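Long-range contact in putative adenosine kinase (Schistosoma mansoni, PDB 3VAS), which probably catalyses the ATP-dependent phosphorylation of adenosine to AMP as a ribokinase-family adenosine kinase: residues Ala83-Ile95 and Asp320-Arg332. Sequence-based numbering, arbitrary orientation.
Sequences ATLNTVKMIQWII and DAFAAGFIADYIR. With ADN (adenosine), chain C.
Asn-86 and Asp-320 meet beside the adenosine ribose: Asn-86 ND2 donates to Asp-320 OD2 over 3.1 Å, nearly straight at 170°. The bond lies nearly in the amide plane, but meets OD2 on its anti side and well out of the carboxylate plane. OD2 also accepts from the nucleoside O5' at 2.7 Å, and the asparagine ND2 gives a second bond to O3', so the two side chains hold the ribose jointly. Asp-320, at the N-terminal end of its helix, matches the ribokinase-family aspartate thought to act as catalytic base on the 5'-hydroxyl. Ala-83 N binds adenine N3.

One step back, Thr-87 OG1, set anti to its own carbonyl carbon (chi1 -67°), donates to Asp-320 O at 2.8 Å. That carbonyl takes Ala-324 N on its opposite face. A water bridges Thr-87 OG1 to Asp-320 OD1, adding a second link from the threonine to the aspartate.

Beyond this polar end small residues of 320-332 receive the larger apolar side chains of 83-95, the helix axes 8.0 Å apart and crossing at -38°. Ala-324 CB presses to 3.3 Å from Thr-87 O, and the extended Met-90 lays SD against Ala-321 CB. Ile-91 sets CG1 on Ala-324 and CD1 on Ile-327 CG2. Ile-94 CD1 rests on Gly-325 CA at 3.9 Å, while its CG2 and Ile-95 CG1 both rest on Ala-328 CB. Ile-95 CG1 also lies over one face of the Arg-332 guanidinium, which is tied back to Ala-328 O and, by a salt bridge, to Asp-329.

Tyr-183 of strand 181-185 touches Thr-87, Ala-323 and Ile-327; strand 101-107 backs helix 83-95, and helix 336-351 packs against helix 318-330.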
loop_
_atom_site.group_PDB
_atom_site.type_symbol
_atom_site.label_atom_id
_atom_site.label_comp_id
_atom_site.label_asym_id
_atom_site.label_seq_id
_atom_site.Cartn_x
_atom_site.Cartn_y
_atom_site.Cartn_z
ATOM N N ALA A 83 4.268 1.240 -1.780
ATOM C CA ALA A 83 3.026 0.523 -1.517
ATOM C C ALA A 83 1.829 1.069 -2.299
ATOM O O ALA A 83 1.119 0.310 -2.955
ATOM C CB ALA A 83 2.725 0.504 -0.019
ATOM N N THR A 84 1.614 2.378 -2.228
ATOM C CA THR A 84 0.487 2.997 -2.911
ATOM C C THR A 84 0.641 2.865 -4.421
ATOM O O THR A 84 -0.319 2.556 -5.126
ATOM C CB THR A 84 0.340 4.490 -2.547
ATOM O OG1 THR A 84 0.168 4.634 -1.131
ATOM C CG2 THR A 84 -0.861 5.107 -3.271
ATOM N N LEU A 85 1.858 3.089 -4.906
ATOM C CA LEU A 85 2.135 3.011 -6.330
ATOM C C LEU A 85 1.917 1.592 -6.866
ATOM O O LEU A 85 1.338 1.422 -7.937
ATOM C CB LEU A 85 3.547 3.528 -6.652
ATOM C CG LEU A 85 3.973 3.430 -8.121
ATOM C CD1 LEU A 85 2.964 4.125 -9.043
ATOM C CD2 LEU A 85 5.383 3.993 -8.339
ATOM N N ASN A 86 2.369 0.586 -6.114
ATOM C CA ASN A 86 2.135 -0.812 -6.475
ATOM C C ASN A 86 0.644 -1.086 -6.709
ATOM O O ASN A 86 0.252 -1.642 -7.738
ATOM C CB ASN A 86 2.647 -1.766 -5.385
ATOM C CG ASN A 86 4.166 -1.880 -5.344
ATOM O OD1 ASN A 86 4.871 -1.451 -6.260
ATOM N ND2 ASN A 86 4.674 -2.492 -4.277
ATOM N N THR A 87 -0.176 -0.672 -5.749
ATOM C CA THR A 87 -1.616 -0.899 -5.796
ATOM C C THR A 87 -2.282 -0.168 -6.958
ATOM O O THR A 87 -3.041 -0.760 -7.726
ATOM C CB THR A 87 -2.276 -0.479 -4.464
ATOM O OG1 THR A 87 -1.838 -1.359 -3.423
ATOM C CG2 THR A 87 -3.793 -0.541 -4.559
ATOM N N VAL A 88 -1.987 1.120 -7.092
ATOM C CA VAL A 88 -2.625 1.938 -8.115
ATOM C C VAL A 88 -2.243 1.519 -9.535
ATOM O O VAL A 88 -3.091 1.473 -10.424
ATOM C CB VAL A 88 -2.334 3.430 -7.884
ATOM C CG1 VAL A 88 -2.758 4.266 -9.091
ATOM C CG2 VAL A 88 -3.035 3.894 -6.622
ATOM N N LYS A 89 -0.977 1.188 -9.753
ATOM C CA LYS A 89 -0.569 0.792 -11.093
ATOM C C LYS A 89 -1.101 -0.593 -11.460
ATOM O O LYS A 89 -1.332 -0.881 -12.632
ATOM C CB LYS A 89 0.949 0.899 -11.286
ATOM C CG LYS A 89 1.787 -0.155 -10.590
ATOM C CD LYS A 89 3.274 0.177 -10.753
ATOM C CE LYS A 89 4.161 -0.986 -10.333
ATOM N NZ LYS A 89 5.608 -0.670 -10.509
ATOM N N MET A 90 -1.320 -1.448 -10.466
ATOM C CA MET A 90 -1.923 -2.745 -10.759
ATOM C C MET A 90 -3.422 -2.606 -11.027
ATOM O O MET A 90 -3.967 -3.323 -11.866
ATOM C CB MET A 90 -1.657 -3.781 -9.665
ATOM C CG MET A 90 -2.154 -5.178 -10.043
ATOM S SD MET A 90 -1.651 -6.468 -8.885
ATOM C CE MET A 90 -2.135 -7.952 -9.770
ATOM N N ILE A 91 -4.088 -1.688 -10.327
ATOM C CA ILE A 91 -5.483 -1.379 -10.647
ATOM C C ILE A 91 -5.568 -0.974 -12.118
ATOM O O ILE A 91 -6.443 -1.425 -12.855
ATOM C CB ILE A 91 -6.036 -0.230 -9.789
ATOM C CG1 ILE A 91 -6.113 -0.636 -8.318
ATOM C CG2 ILE A 91 -7.419 0.198 -10.286
ATOM C CD1 ILE A 91 -6.609 0.471 -7.409
ATOM N N GLN A 92 -4.628 -0.132 -12.536
ATOM C CA GLN A 92 -4.536 0.321 -13.917
ATOM C C GLN A 92 -4.276 -0.844 -14.878
ATOM O O GLN A 92 -4.889 -0.934 -15.942
ATOM C CB GLN A 92 -3.434 1.383 -14.038
ATOM C CG GLN A 92 -3.120 1.811 -15.470
ATOM C CD GLN A 92 -4.266 2.563 -16.121
ATOM O OE1 GLN A 92 -4.764 3.551 -15.576
ATOM N NE2 GLN A 92 -4.694 2.095 -17.293
ATOM N N TRP A 93 -3.368 -1.731 -14.491
ATOM C CA TRP A 93 -3.005 -2.898 -15.293
ATOM C C TRP A 93 -4.186 -3.867 -15.435
ATOM O O TRP A 93 -4.472 -4.372 -16.526
ATOM C CB TRP A 93 -1.816 -3.580 -14.621
ATOM C CG TRP A 93 -1.224 -4.774 -15.311
ATOM C CD1 TRP A 93 -0.340 -4.770 -16.356
ATOM C CD2 TRP A 93 -1.417 -6.148 -14.954
ATOM N NE1 TRP A 93 0.008 -6.062 -16.684
ATOM C CE2 TRP A 93 -0.640 -6.924 -15.836
ATOM C CE3 TRP A 93 -2.181 -6.797 -13.979
ATOM C CZ2 TRP A 93 -0.605 -8.315 -15.772
ATOM C CZ3 TRP A 93 -2.145 -8.179 -13.916
ATOM C CH2 TRP A 93 -1.364 -8.923 -14.807
ATOM N N ILE A 94 -4.876 -4.116 -14.326
ATOM C CA ILE A 94 -6.049 -4.979 -14.337
ATOM C C ILE A 94 -7.148 -4.434 -15.245
ATOM O O ILE A 94 -7.643 -5.138 -16.123
ATOM C CB ILE A 94 -6.608 -5.183 -12.917
ATOM C CG1 ILE A 94 -5.625 -6.012 -12.086
ATOM C CG2 ILE A 94 -7.984 -5.857 -12.973
ATOM C CD1 ILE A 94 -6.017 -6.172 -10.639
ATOM N N ILE A 95 -7.512 -3.174 -15.040
ATOM C CA ILE A 95 -8.629 -2.571 -15.763
ATOM C C ILE A 95 -8.306 -2.375 -17.245
ATOM O O ILE A 95 -9.198 -2.429 -18.093
ATOM C CB ILE A 95 -9.093 -1.267 -15.077
ATOM C CG1 ILE A 95 -9.576 -1.591 -13.656
ATOM C CG2 ILE A 95 -10.189 -0.585 -15.877
ATOM C CD1 ILE A 95 -10.112 -0.418 -12.887
ATOM N N ASP A 320 -0.378 -5.371 -1.304
ATOM C CA ASP A 320 -0.612 -4.282 -2.244
ATOM C C ASP A 320 -1.440 -4.781 -3.421
ATOM O O ASP A 320 -2.342 -4.089 -3.897
ATOM C CB ASP A 320 0.709 -3.710 -2.765
ATOM C CG ASP A 320 1.618 -3.205 -1.655
ATOM O OD1 ASP A 320 1.110 -2.808 -0.581
ATOM O OD2 ASP A 320 2.851 -3.204 -1.863
ATOM N N ALA A 321 -1.112 -5.981 -3.893
ATOM C CA ALA A 321 -1.828 -6.599 -5.003
ATOM C C ALA A 321 -3.253 -6.933 -4.586
ATOM O O ALA A 321 -4.201 -6.714 -5.342
ATOM C CB ALA A 321 -1.113 -7.859 -5.453
ATOM N N PHE A 322 -3.389 -7.468 -3.375
ATOM C CA PHE A 322 -4.694 -7.814 -2.835
ATOM C C PHE A 322 -5.626 -6.612 -2.905
ATOM O O PHE A 322 -6.756 -6.725 -3.370
ATOM C CB PHE A 322 -4.575 -8.308 -1.391
ATOM C CG PHE A 322 -5.887 -8.727 -0.787
ATOM C CD1 PHE A 322 -6.307 -10.052 -0.859
ATOM C CD2 PHE A 322 -6.707 -7.800 -0.157
ATOM C CE1 PHE A 322 -7.522 -10.445 -0.307
ATOM C CE2 PHE A 322 -7.922 -8.187 0.397
ATOM C CZ PHE A 322 -8.331 -9.509 0.319
ATOM N N ALA A 323 -5.144 -5.464 -2.440
ATOM C CA ALA A 323 -5.935 -4.242 -2.466
ATOM C C ALA A 323 -6.319 -3.851 -3.894
ATOM O O ALA A 323 -7.472 -3.509 -4.156
ATOM C CB ALA A 323 -5.184 -3.094 -1.770
ATOM N N ALA A 324 -5.351 -3.903 -4.808
ATOM C CA ALA A 324 -5.604 -3.609 -6.219
ATOM C C ALA A 324 -6.683 -4.518 -6.803
ATOM O O ALA A 324 -7.639 -4.047 -7.428
ATOM C CB ALA A 324 -4.321 -3.740 -7.029
ATOM N N GLY A 325 -6.517 -5.822 -6.595
ATOM C CA GLY A 325 -7.450 -6.808 -7.111
ATOM C C GLY A 325 -8.855 -6.585 -6.582
ATOM O O GLY A 325 -9.827 -6.683 -7.332
ATOM N N PHE A 326 -8.968 -6.266 -5.296
ATOM C CA PHE A 326 -10.280 -6.003 -4.712
ATOM C C PHE A 326 -10.925 -4.762 -5.313
ATOM O O PHE A 326 -12.057 -4.811 -5.780
ATOM C CB PHE A 326 -10.216 -5.841 -3.188
ATOM C CG PHE A 326 -11.571 -5.634 -2.557
ATOM C CD1 PHE A 326 -12.351 -6.723 -2.189
ATOM C CD2 PHE A 326 -12.080 -4.356 -2.370
ATOM C CE1 PHE A 326 -13.611 -6.540 -1.632
ATOM C CE2 PHE A 326 -13.333 -4.163 -1.812
ATOM C CZ PHE A 326 -14.102 -5.261 -1.441
ATOM N N ILE A 327 -10.201 -3.648 -5.273
ATOM C CA ILE A 327 -10.742 -2.361 -5.693
ATOM C C ILE A 327 -11.138 -2.333 -7.168
ATOM O O ILE A 327 -12.218 -1.850 -7.510
ATOM C CB ILE A 327 -9.757 -1.221 -5.380
ATOM C CG1 ILE A 327 -9.581 -1.089 -3.861
ATOM C CG2 ILE A 327 -10.238 0.097 -5.980
ATOM C CD1 ILE A 327 -8.428 -0.196 -3.462
ATOM N N ALA A 328 -10.271 -2.866 -8.028
ATOM C CA ALA A 328 -10.513 -2.876 -9.470
ATOM C C ALA A 328 -11.848 -3.520 -9.809
ATOM O O ALA A 328 -12.548 -3.070 -10.718
ATOM C CB ALA A 328 -9.380 -3.592 -10.207
ATOM N N ASP A 329 -12.196 -4.571 -9.073
ATOM C CA ASP A 329 -13.456 -5.274 -9.300
ATOM C C ASP A 329 -14.613 -4.583 -8.594
ATOM O O ASP A 329 -15.682 -4.404 -9.173
ATOM C CB ASP A 329 -13.357 -6.740 -8.868
ATOM C CG ASP A 329 -13.078 -7.674 -10.037
ATOM O OD1 ASP A 329 -12.374 -7.257 -10.981
ATOM O OD2 ASP A 329 -13.571 -8.822 -10.022
ATOM N N TYR A 330 -14.380 -4.171 -7.351
ATOM C CA TYR A 330 -15.419 -3.567 -6.524
ATOM C C TYR A 330 -15.961 -2.261 -7.110
ATOM O O TYR A 330 -17.161 -1.996 -7.036
ATOM C CB TYR A 330 -14.903 -3.339 -5.097
ATOM C CG TYR A 330 -15.986 -3.013 -4.101
ATOM C CD1 TYR A 330 -16.804 -4.011 -3.586
ATOM C CD2 TYR A 330 -16.189 -1.710 -3.666
ATOM C CE1 TYR A 330 -17.801 -3.723 -2.669
ATOM C CE2 TYR A 330 -17.184 -1.410 -2.747
ATOM C CZ TYR A 330 -17.987 -2.422 -2.253
ATOM O OH TYR A 330 -18.982 -2.133 -1.343
ATOM N N ILE A 331 -15.082 -1.446 -7.690
ATOM C CA ILE A 331 -15.511 -0.170 -8.265
ATOM C C ILE A 331 -16.185 -0.337 -9.624
ATOM O O ILE A 331 -16.754 0.615 -10.157
ATOM C CB ILE A 331 -14.348 0.832 -8.402
ATOM C CG1 ILE A 331 -13.344 0.360 -9.459
ATOM C CG2 ILE A 331 -13.681 1.076 -7.047
ATOM C CD1 ILE A 331 -12.215 1.342 -9.691
ATOM N N ARG A 332 -16.119 -1.543 -10.183
ATOM C CA ARG A 332 -16.836 -1.840 -11.422
ATOM C C ARG A 332 -18.145 -2.583 -11.153
ATOM O O ARG A 332 -18.782 -3.099 -12.071
ATOM C CB ARG A 332 -15.946 -2.601 -12.410
ATOM C CG ARG A 332 -14.808 -1.749 -12.971
ATOM C CD ARG A 332 -13.962 -2.517 -13.964
ATOM N NE ARG A 332 -13.247 -3.620 -13.330
ATOM C CZ ARG A 332 -12.496 -4.496 -13.990
ATOM N NH1 ARG A 332 -12.367 -4.397 -15.307
ATOM N NH2 ARG A 332 -11.877 -5.472 -13.334
HETATM O "O5'" ADN C . 4.319 -4.045 0.268
HETATM C "C5'" ADN C . 5.668 -4.133 -0.188
HETATM C "C4'" ADN C . 6.153 -2.808 -0.723
HETATM O "O4'" ADN C . 6.168 -1.835 0.334
HETATM C "C3'" ADN C . 7.566 -2.791 -1.318
HETATM O "O3'" ADN C . 7.485 -2.679 -2.740
HETATM C "C2'" ADN C . 8.207 -1.508 -0.742
HETATM O "O2'" ADN C . 8.805 -0.666 -1.704
HETATM C "C1'" ADN C . 7.033 -0.810 -0.054
HETATM N N9 ADN C . 7.401 -0.011 1.116
HETATM C C8 ADN C . 8.218 -0.361 2.091
HETATM N N7 ADN C . 8.304 0.776 3.023
HETATM C C5 ADN C . 7.479 1.825 2.518
HETATM C C6 ADN C . 7.200 3.103 2.992
HETATM N N6 ADN C . 7.803 3.563 4.214
HETATM N N1 ADN C . 6.346 3.932 2.276
HETATM C C2 ADN C . 5.769 3.498 1.110
HETATM N N3 ADN C . 6.040 2.238 0.644
HETATM C C4 ADN C . 6.919 1.402 1.377
HETATM O O HOH W 1 -0.571 -0.843 -0.811
HETATM O O HOH W 2 -10.655 -6.735 -15.815
#